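Long-range contacts in extracellular solute-binding protein family 1 (Alicyclobacillus acidocaldarius subsp. acidocaldarius, PDB 4OVJ), which probably captures a solute outside the cell and delivers it to an ABC transporter in the membrane for import: residues I132-N137 with Q296-Y301; G286-Y291 with L363-P368; I292-F297 with T367-P372. All blocks are in the same frame, centred on the assembly; numbering follows the deposited sequence.

Contact 1: I132-N137 with Q296-Y301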
loop_
_atom_site.group_PDB
_atom_site.type_symbol
_atom_site.label_atom_id
_atom_site.label_comp_id
_atom_site.label_asym_id
_atom_site.label_seq_id
_atom_site.Cartn_x
_atom_site.Cartn_y
_atom_site.Cartn_z
ATOM N N ILE A 132 -3.442 -6.120 -13.542
ATOM C CA ILE A 132 -4.339 -6.342 -12.420
ATOM C C ILE A 132 -3.509 -6.451 -11.130
ATOM O O ILE A 132 -2.571 -7.252 -11.054
ATOM C CB ILE A 132 -5.212 -7.575 -12.644
ATOM C CG1 ILE A 132 -6.031 -7.379 -13.945
ATOM C CG2 ILE A 132 -6.136 -7.765 -11.450
ATOM C CD1 ILE A 132 -6.842 -8.573 -14.362
ATOM N N PRO A 133 -3.820 -5.606 -10.131
ATOM C CA PRO A 133 -3.069 -5.675 -8.883
ATOM C C PRO A 133 -3.138 -7.068 -8.308
ATOM O O PRO A 133 -4.196 -7.707 -8.370
ATOM C CB PRO A 133 -3.790 -4.665 -7.984
ATOM C CG PRO A 133 -4.351 -3.672 -8.936
ATOM C CD PRO A 133 -4.800 -4.498 -10.104
ATOM N N ASN A 134 -2.022 -7.555 -7.789
ATOM C CA ASN A 134 -1.973 -8.919 -7.276
ATOM C C ASN A 134 -2.033 -9.004 -5.747
ATOM O O ASN A 134 -2.281 -10.068 -5.192
ATOM C CB ASN A 134 -0.776 -9.692 -7.849
ATOM C CG ASN A 134 0.570 -9.089 -7.501
ATOM O OD1 ASN A 134 0.705 -8.280 -6.583
ATOM N ND2 ASN A 134 1.596 -9.490 -8.256
ATOM N N ALA A 135 -1.822 -7.880 -5.080
ATOM C CA ALA A 135 -1.827 -7.822 -3.625
ATOM C C ALA A 135 -1.985 -6.377 -3.192
ATOM O O ALA A 135 -1.702 -5.456 -3.954
ATOM C CB ALA A 135 -0.554 -8.410 -3.050
ATOM N N LEU A 136 -2.419 -6.194 -1.955
ATOM C CA LEU A 136 -2.888 -4.907 -1.472
ATOM C C LEU A 136 -2.273 -4.496 -0.135
ATOM O O LEU A 136 -1.852 -5.335 0.655
ATOM C CB LEU A 136 -4.395 -4.986 -1.264
ATOM C CG LEU A 136 -5.229 -5.466 -2.450
ATOM C CD1 LEU A 136 -6.703 -5.487 -2.076
ATOM C CD2 LEU A 136 -5.004 -4.570 -3.660
ATOM N N ASN A 137 -2.255 -3.190 0.105
ATOM C CA ASN A 137 -1.966 -2.635 1.411
ATOM C C ASN A 137 -2.760 -1.339 1.565
ATOM O O ASN A 137 -3.135 -0.709 0.586
ATOM C CB ASN A 137 -0.474 -2.377 1.541
ATOM C CG ASN A 137 0.044 -2.434 2.971
ATOM O OD1 ASN A 137 -0.701 -2.524 3.956
ATOM N ND2 ASN A 137 1.363 -2.394 3.080
ATOM N N GLN A 296 1.904 -4.830 -6.636
ATOM C CA GLN A 296 2.440 -5.163 -7.949
ATOM C C GLN A 296 1.247 -5.525 -8.803
ATOM O O GLN A 296 0.123 -5.518 -8.320
ATOM C CB GLN A 296 3.394 -6.369 -7.931
ATOM C CG GLN A 296 4.182 -6.641 -6.675
ATOM C CD GLN A 296 4.898 -7.967 -6.736
ATOM O OE1 GLN A 296 4.380 -8.947 -7.306
ATOM N NE2 GLN A 296 6.078 -8.021 -6.154
ATOM N N PHE A 297 1.493 -5.842 -10.064
ATOM C CA PHE A 297 0.456 -6.189 -11.023
ATOM C C PHE A 297 0.856 -7.422 -11.813
ATOM O O PHE A 297 2.041 -7.661 -12.039
ATOM C CB PHE A 297 0.254 -5.085 -12.071
ATOM C CG PHE A 297 -0.215 -3.783 -11.526
ATOM C CD1 PHE A 297 0.681 -2.906 -10.937
ATOM C CD2 PHE A 297 -1.547 -3.394 -11.655
ATOM C CE1 PHE A 297 0.253 -1.699 -10.420
ATOM C CE2 PHE A 297 -1.969 -2.173 -11.159
ATOM C CZ PHE A 297 -1.071 -1.333 -10.527
ATOM N N TRP A 298 -0.147 -8.167 -12.276
ATOM C CA TRP A 298 0.037 -9.139 -13.344
ATOM C C TRP A 298 -0.363 -8.475 -14.660
ATOM O O TRP A 298 -1.448 -7.913 -14.764
ATOM C CB TRP A 298 -0.834 -10.378 -13.159
ATOM C CG TRP A 298 -0.703 -11.085 -11.863
ATOM C CD1 TRP A 298 -1.727 -11.418 -11.034
ATOM C CD2 TRP A 298 0.495 -11.556 -11.231
ATOM N NE1 TRP A 298 -1.254 -12.075 -9.934
ATOM C CE2 TRP A 298 0.109 -12.171 -10.023
ATOM C CE3 TRP A 298 1.854 -11.517 -11.562
ATOM C CZ2 TRP A 298 1.031 -12.729 -9.148
ATOM C CZ3 TRP A 298 2.765 -12.084 -10.694
ATOM C CH2 TRP A 298 2.349 -12.684 -9.508
ATOM N N SER A 299 0.513 -8.581 -15.657
ATOM C CA SER A 299 0.247 -8.083 -16.994
ATOM C C SER A 299 0.547 -9.201 -18.008
ATOM O O SER A 299 1.296 -10.143 -17.725
ATOM C CB SER A 299 1.120 -6.861 -17.283
ATOM O OG SER A 299 0.775 -5.729 -16.485
ATOM N N ILE A 300 -0.049 -9.083 -19.180
ATOM C CA ILE A 300 0.135 -10.037 -20.259
ATOM C C ILE A 300 0.720 -9.306 -21.469
ATOM O O ILE A 300 0.329 -8.181 -21.775
ATOM C CB ILE A 300 -1.196 -10.720 -20.624
ATOM C CG1 ILE A 300 -1.730 -11.506 -19.431
ATOM C CG2 ILE A 300 -1.044 -11.658 -21.831
ATOM C CD1 ILE A 300 -3.125 -12.063 -19.611
ATOM N N TYR A 301 1.649 -9.965 -22.160
ATOM C CA TYR A 301 2.250 -9.414 -23.369
ATOM C C TYR A 301 1.196 -9.198 -24.443
ATOM O O TYR A 301 0.423 -10.106 -24.747
ATOM C CB TYR A 301 3.304 -10.384 -23.884
ATOM C CG TYR A 301 4.127 -9.939 -25.067
ATOM C CD1 TYR A 301 4.481 -8.610 -25.248
ATOM C CD2 TYR A 301 4.606 -10.881 -25.975
ATOM C CE1 TYR A 301 5.261 -8.219 -26.329
ATOM C CE2 TYR A 301 5.393 -10.507 -27.044
ATOM C CZ TYR A 301 5.720 -9.181 -27.221
ATOM O OH TYR A 301 6.503 -8.823 -28.299
#
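Gln296 OE1 accepts two hydrogen bonds, from Asn134 ND2 at 3.0 Å and from Arg331 NE. The residues sit where strands 128-144 and 293-300 run antiparallel in the mixed sheet, consistent with the long strands that link the two lobes in the periplasmic-binding-protein fold. ND2 lies in the carbonyl plane of the Gln296 amide, on a lone pair of OE1, although the two amide planes are turned 47° apart. The backbones join first at Ile132 and Trp298, an antiparallel hydrogen-bonded pair: Ile132 N reaches Trp298 O and Trp298 N reaches Ile132 O, each at 2.9 Å. Pro133 and Phe297 form the next, non-hydrogen-bonded pair, their CA atoms 4.2 Å apart. Beyond them Asn134 N donates to Gln296 O from above the carbonyl plane, off its lone pairs, while Pro133 CA brings a CA-H contact to the same oxygen. Pro133 CG packs on Phe297 CE2 at 3.6 Å, and Val119 of helix 117-121 also touches this proline. The Trp298 indole turns one face to Asn134 and also touches Leu317 and Leu318 of helix 307-319. With CG of Asn134 set between its backbone N and carbonyl carbon (chi1 61°), the side chain leans across the indole: ND2 rides 3.3 Å above the ring plane, offset toward the rim, and CB makes a CH-pi contact over the five-membered ring, 3.6 Å from its centroid.

Contact 2: G286-Y291 with L363-P368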
loop_
_atom_site.group_PDB
_atom_site.type_symbol
_atom_site.label_atom_id
_atom_site.label_comp_id
_atom_site.label_asym_id
_atom_site.label_seq_id
_atom_site.Cartn_x
_atom_site.Cartn_y
_atom_site.Cartn_z
ATOM N N GLY A 286 -14.650 16.956 4.067
ATOM C CA GLY A 286 -13.596 16.524 3.172
ATOM C C GLY A 286 -13.998 15.421 2.202
ATOM O O GLY A 286 -15.150 14.978 2.153
ATOM N N GLU A 287 -13.031 15.000 1.414
ATOM C CA GLU A 287 -13.150 13.870 0.507
ATOM C C GLU A 287 -12.560 12.658 1.213
ATOM O O GLU A 287 -11.939 12.786 2.277
ATOM C CB GLU A 287 -12.387 14.174 -0.793
ATOM C CG GLU A 287 -12.917 15.433 -1.480
ATOM C CD GLU A 287 -12.342 15.711 -2.859
ATOM O OE1 GLU A 287 -11.649 14.842 -3.418
ATOM O OE2 GLU A 287 -12.588 16.828 -3.387
ATOM N N GLU A 288 -12.728 11.484 0.625
ATOM C CA GLU A 288 -12.110 10.285 1.179
ATOM C C GLU A 288 -10.619 10.298 0.878
ATOM O O GLU A 288 -10.208 10.403 -0.288
ATOM C CB GLU A 288 -12.762 9.014 0.621
ATOM C CG GLU A 288 -12.161 7.707 1.141
ATOM C CD GLU A 288 -12.184 7.599 2.663
ATOM O OE1 GLU A 288 -13.298 7.519 3.224
ATOM O OE2 GLU A 288 -11.097 7.578 3.303
ATOM N N GLY A 289 -9.808 10.199 1.930
ATOM C CA GLY A 289 -8.366 10.109 1.783
ATOM C C GLY A 289 -7.848 8.726 1.459
ATOM O O GLY A 289 -6.790 8.585 0.838
ATOM N N LEU A 290 -8.561 7.692 1.901
ATOM C CA LEU A 290 -8.011 6.349 1.854
ATOM C C LEU A 290 -7.932 5.843 0.420
ATOM O O LEU A 290 -8.829 6.075 -0.382
ATOM C CB LEU A 290 -8.862 5.402 2.682
ATOM C CG LEU A 290 -8.225 4.068 3.081
ATOM C CD1 LEU A 290 -7.011 4.266 3.985
ATOM C CD2 LEU A 290 -9.277 3.197 3.762
ATOM N N TYR A 291 -6.837 5.160 0.128
ATOM C CA TYR A 291 -6.645 4.422 -1.118
ATOM C C TYR A 291 -6.042 3.076 -0.763
ATOM O O TYR A 291 -5.468 2.892 0.314
ATOM C CB TYR A 291 -5.702 5.161 -2.072
ATOM C CG TYR A 291 -4.345 5.459 -1.469
ATOM C CD1 TYR A 291 -4.164 6.547 -0.617
ATOM C CD2 TYR A 291 -3.262 4.623 -1.701
ATOM C CE1 TYR A 291 -2.932 6.809 -0.032
ATOM C CE2 TYR A 291 -2.027 4.884 -1.134
ATOM C CZ TYR A 291 -1.874 5.969 -0.284
ATOM O OH TYR A 291 -0.651 6.225 0.283
ATOM N N LEU A 363 -11.977 -1.417 1.530
ATOM C CA LEU A 363 -12.413 -1.479 0.134
ATOM C C LEU A 363 -13.777 -0.830 -0.094
ATOM O O LEU A 363 -14.082 -0.386 -1.214
ATOM C CB LEU A 363 -12.434 -2.922 -0.347
ATOM C CG LEU A 363 -11.055 -3.557 -0.479
ATOM C CD1 LEU A 363 -11.197 -5.057 -0.644
ATOM C CD2 LEU A 363 -10.297 -2.946 -1.639
ATOM N N LYS A 364 -14.594 -0.761 0.956
ATOM C CA LYS A 364 -15.886 -0.085 0.844
ATOM C C LYS A 364 -15.764 1.426 0.638
ATOM O O LYS A 364 -16.614 2.026 -0.008
ATOM C CB LYS A 364 -16.755 -0.379 2.061
ATOM C CG LYS A 364 -17.156 -1.833 2.168
ATOM C CD LYS A 364 -17.917 -2.071 3.465
ATOM C CE LYS A 364 -18.393 -3.507 3.570
ATOM N NZ LYS A 364 -18.942 -3.740 4.936
ATOM N N VAL A 365 -14.711 2.036 1.169
ATOM C CA VAL A 365 -14.563 3.489 1.131
ATOM C C VAL A 365 -13.458 3.989 0.210
ATOM O O VAL A 365 -13.504 5.127 -0.200
ATOM C CB VAL A 365 -14.305 4.095 2.540
ATOM C CG1 VAL A 365 -15.388 3.656 3.514
ATOM C CG2 VAL A 365 -12.924 3.727 3.080
ATOM N N ALA A 366 -12.464 3.161 -0.107
ATOM C CA ALA A 366 -11.234 3.677 -0.711
ATOM C C ALA A 366 -11.499 4.200 -2.115
ATOM O O ALA A 366 -12.337 3.673 -2.846
ATOM C CB ALA A 366 -10.167 2.597 -0.740
ATOM N N THR A 367 -10.791 5.249 -2.481
ATOM C CA THR A 367 -10.850 5.764 -3.838
ATOM C C THR A 367 -9.518 5.459 -4.511
ATOM O O THR A 367 -8.573 5.040 -3.849
ATOM C CB THR A 367 -11.136 7.266 -3.844
ATOM O OG1 THR A 367 -10.032 7.952 -3.284
ATOM C CG2 THR A 367 -12.389 7.585 -3.045
ATOM N N PRO A 368 -9.438 5.657 -5.836
ATOM C CA PRO A 368 -8.219 5.264 -6.524
ATOM C C PRO A 368 -6.972 5.986 -6.021
ATOM O O PRO A 368 -7.017 7.157 -5.644
ATOM C CB PRO A 368 -8.501 5.642 -7.981
ATOM C CG PRO A 368 -9.982 5.516 -8.099
ATOM C CD PRO A 368 -10.497 6.042 -6.782
HETATM O O HOH W 1 -10.463 10.599 -2.766
#
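Leu290 and Thr367 join two irregular backbones whose touching parts run 60° apart, the CA atoms of Tyr291 and Ala366 coming within 4.7 Å. Thr367 N donates to Leu290 O at 3.0 Å, the one direct hydrogen bond across; the CA-H of Ala366 approaches the same oxygen, and that of Tyr291 approaches Thr367 O. Among side chains, Leu290 CD2 meets Val365 CG2 at 3.7 Å. The Glu288 side chain crosses Val365 at the end of helix 350-365 at a slant. Its CG, anti to the backbone N (chi1 179°), rests 3.2 Å from Val365 O; the bend at chi2 (56°) then turns the carboxylate, with OE1 beside Val365 CB and OE2 at Leu290 N. OE2 accepts that N-H at 2.9 Å through its anti lone pair and forms a salt bridge with Arg157. With an alanine here, Leu290 N and Arg157 would probably both lose the carboxylate they share, and Val365 the chain that lies against it. A water lies 2.7 Å from Thr367 OG1. Arg193 of helix 185-194 bonds Gly289 O and Pro368 O, joining both segments. The contact thus fastens the chain leaving helix 350-365 to the loop that enters strand 293-300, probably near the hinge, as in two-lobed solute-binding proteins of the periplasmic-binding-protein fold.

Contact 3: I292-F297 with T367-P372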
loop_
_atom_site.group_PDB
_atom_site.type_symbol
_atom_site.label_atom_id
_atom_site.label_comp_id
_atom_site.label_asym_id
_atom_site.label_seq_id
_atom_site.Cartn_x
_atom_site.Cartn_y
_atom_site.Cartn_z
ATOM N N ILE A 292 -6.170 2.143 -1.685
ATOM C CA ILE A 292 -5.513 0.856 -1.585
ATOM C C ILE A 292 -4.280 0.916 -2.471
ATOM O O ILE A 292 -4.373 1.253 -3.638
ATOM C CB ILE A 292 -6.430 -0.294 -2.055
ATOM C CG1 ILE A 292 -7.821 -0.190 -1.431
ATOM C CG2 ILE A 292 -5.791 -1.632 -1.734
ATOM C CD1 ILE A 292 -7.839 -0.159 0.077
ATOM N N LYS A 293 -3.132 0.572 -1.916
ATOM C CA LYS A 293 -1.894 0.584 -2.680
ATOM C C LYS A 293 -1.734 -0.790 -3.319
ATOM O O LYS A 293 -1.719 -1.788 -2.613
ATOM C CB LYS A 293 -0.722 0.861 -1.752
ATOM C CG LYS A 293 0.634 0.928 -2.434
ATOM C CD LYS A 293 1.713 1.285 -1.418
ATOM C CE LYS A 293 3.094 0.937 -1.936
ATOM N NZ LYS A 293 3.519 1.904 -2.977
ATOM N N PRO A 294 -1.631 -0.849 -4.658
ATOM C CA PRO A 294 -1.332 -2.119 -5.307
ATOM C C PRO A 294 0.142 -2.469 -5.137
ATOM O O PRO A 294 1.020 -1.657 -5.453
ATOM C CB PRO A 294 -1.685 -1.845 -6.767
ATOM C CG PRO A 294 -1.379 -0.395 -6.948
ATOM C CD PRO A 294 -1.648 0.274 -5.624
ATOM N N SER A 295 0.435 -3.654 -4.619
ATOM C CA SER A 295 1.826 -4.015 -4.386
ATOM C C SER A 295 2.565 -4.156 -5.713
ATOM O O SER A 295 3.697 -3.705 -5.868
ATOM C CB SER A 295 1.902 -5.329 -3.626
ATOM O OG SER A 295 1.189 -5.206 -2.412
ATOM N N GLN A 296 1.904 -4.830 -6.636
ATOM C CA GLN A 296 2.440 -5.163 -7.949
ATOM C C GLN A 296 1.247 -5.525 -8.803
ATOM O O GLN A 296 0.123 -5.518 -8.320
ATOM C CB GLN A 296 3.394 -6.369 -7.931
ATOM C CG GLN A 296 4.182 -6.641 -6.675
ATOM C CD GLN A 296 4.898 -7.967 -6.736
ATOM O OE1 GLN A 296 4.380 -8.947 -7.306
ATOM N NE2 GLN A 296 6.078 -8.021 -6.154
ATOM N N PHE A 297 1.493 -5.842 -10.064
ATOM C CA PHE A 297 0.456 -6.189 -11.023
ATOM C C PHE A 297 0.856 -7.422 -11.813
ATOM O O PHE A 297 2.041 -7.661 -12.039
ATOM C CB PHE A 297 0.254 -5.085 -12.071
ATOM C CG PHE A 297 -0.215 -3.783 -11.526
ATOM C CD1 PHE A 297 0.681 -2.906 -10.937
ATOM C CD2 PHE A 297 -1.547 -3.394 -11.655
ATOM C CE1 PHE A 297 0.253 -1.699 -10.420
ATOM C CE2 PHE A 297 -1.969 -2.173 -11.159
ATOM C CZ PHE A 297 -1.071 -1.333 -10.527
ATOM N N THR A 367 -10.791 5.249 -2.481
ATOM C CA THR A 367 -10.850 5.764 -3.838
ATOM C C THR A 367 -9.518 5.459 -4.511
ATOM O O THR A 367 -8.573 5.040 -3.849
ATOM C CB THR A 367 -11.136 7.266 -3.844
ATOM O OG1 THR A 367 -10.032 7.952 -3.284
ATOM C CG2 THR A 367 -12.389 7.585 -3.045
ATOM N N PRO A 368 -9.438 5.657 -5.836
ATOM C CA PRO A 368 -8.219 5.264 -6.524
ATOM C C PRO A 368 -6.972 5.986 -6.021
ATOM O O PRO A 368 -7.017 7.157 -5.644
ATOM C CB PRO A 368 -8.501 5.642 -7.981
ATOM C CG PRO A 368 -9.982 5.516 -8.099
ATOM C CD PRO A 368 -10.497 6.042 -6.782
ATOM N N ILE A 369 -5.867 5.263 -6.046
ATOM C CA ILE A 369 -4.562 5.810 -5.726
ATOM C C ILE A 369 -4.216 6.931 -6.718
ATOM O O ILE A 369 -4.658 6.915 -7.875
ATOM C CB ILE A 369 -3.512 4.671 -5.740
ATOM C CG1 ILE A 369 -2.180 5.145 -5.168
ATOM C CG2 ILE A 369 -3.356 4.083 -7.145
ATOM C CD1 ILE A 369 -1.181 4.023 -4.948
ATOM N N ASP A 370 -3.439 7.907 -6.256
ATOM C CA ASP A 370 -2.951 8.979 -7.109
ATOM C C ASP A 370 -2.053 8.412 -8.203
ATOM O O ASP A 370 -1.488 7.320 -8.055
ATOM C CB ASP A 370 -2.066 9.954 -6.331
ATOM C CG ASP A 370 -2.830 10.859 -5.352
ATOM O OD1 ASP A 370 -4.068 10.768 -5.203
ATOM O OD2 ASP A 370 -2.137 11.703 -4.728
ATOM N N PRO A 371 -1.878 9.167 -9.292
ATOM C CA PRO A 371 -0.920 8.732 -10.309
ATOM C C PRO A 371 0.497 8.530 -9.757
ATOM O O PRO A 371 0.838 9.084 -8.695
ATOM C CB PRO A 371 -0.930 9.884 -11.321
ATOM C CG PRO A 371 -2.236 10.569 -11.113
ATOM C CD PRO A 371 -2.588 10.401 -9.676
ATOM N N PRO A 372 1.330 7.746 -10.467
ATOM C CA PRO A 372 2.686 7.501 -9.976
ATOM C C PRO A 372 3.433 8.823 -9.789
ATOM O O PRO A 372 3.195 9.768 -10.542
ATOM C CB PRO A 372 3.318 6.647 -11.089
ATOM C CG PRO A 372 2.163 6.058 -11.825
ATOM C CD PRO A 372 1.100 7.114 -11.778
HETATM O O HOH W 2 -8.070 2.266 -3.903
HETATM O O HOH W 3 -6.120 1.963 -6.023
#
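Ile369 supplies the apolar part of this contact, reaching from the loop between helices 350-365 and 377-392 to the start of strand 293-300, with the contact's centre about 7 Å from the centre of the chain in space, in what is probably the interlobe hinge of the periplasmic-binding-protein fold. Its CD1 meets Pro294 CD at 3.8 Å. The side chain is fully stretched, CG1 anti to the backbone N (chi1 -170°) and CD1 anti in turn (chi2 171°), which brings the methyl tip to tip with the CD corner of the proline and within 4.2 Å of Lys293 CA. Nearer its root, Ile369 CB stands by Ile292 O. Pro294 is backed by Pro133 of strand 128-144, and Ile369 also packs on Tyr89. Ionic and direct polar bonds hold the loop from outside the pair of segments: Asp370 OD1 forms a salt bridge with Arg193 NH1, and Asp370 O accepts from the hydroxyl of Tyr89.

Between the two backbones, polar contact is made through water. No hydrogen bond crosses directly; Ile292 uses both its backbone groups through separate waters. One water accepts from Ile292 N at 2.9 Å and donates to Thr367 O at 2.8 Å, bridging the two peptide groups. The second donates to Ile292 O at 3.0 Å, while its bond from Ile369 N, at 3.3 Å, is weak.

From the N terminus, the chain first lays down strand 128-144, whose 132-137 part closes a loop with 158 intervening residues when it pairs with 296-301 in contact 1. Residues 286-291 and 292-297 follow directly on each other, leading from loop into strand 293-300, and meet the overlapping pieces 363-368 and 367-372, which share Thr367 and Pro368, so contacts 2 and 3 close loops of about 70 residues that end on the same stretch. Contact 2 crosses contact 1 along the chain, their segments alternating. Contacts 1 and 3 share Gln296 and Phe297, and Asn137 O probably bonds Lys293 N between them. Together they tie two neighbouring sheet strands to the chain that leaves helix 350-365.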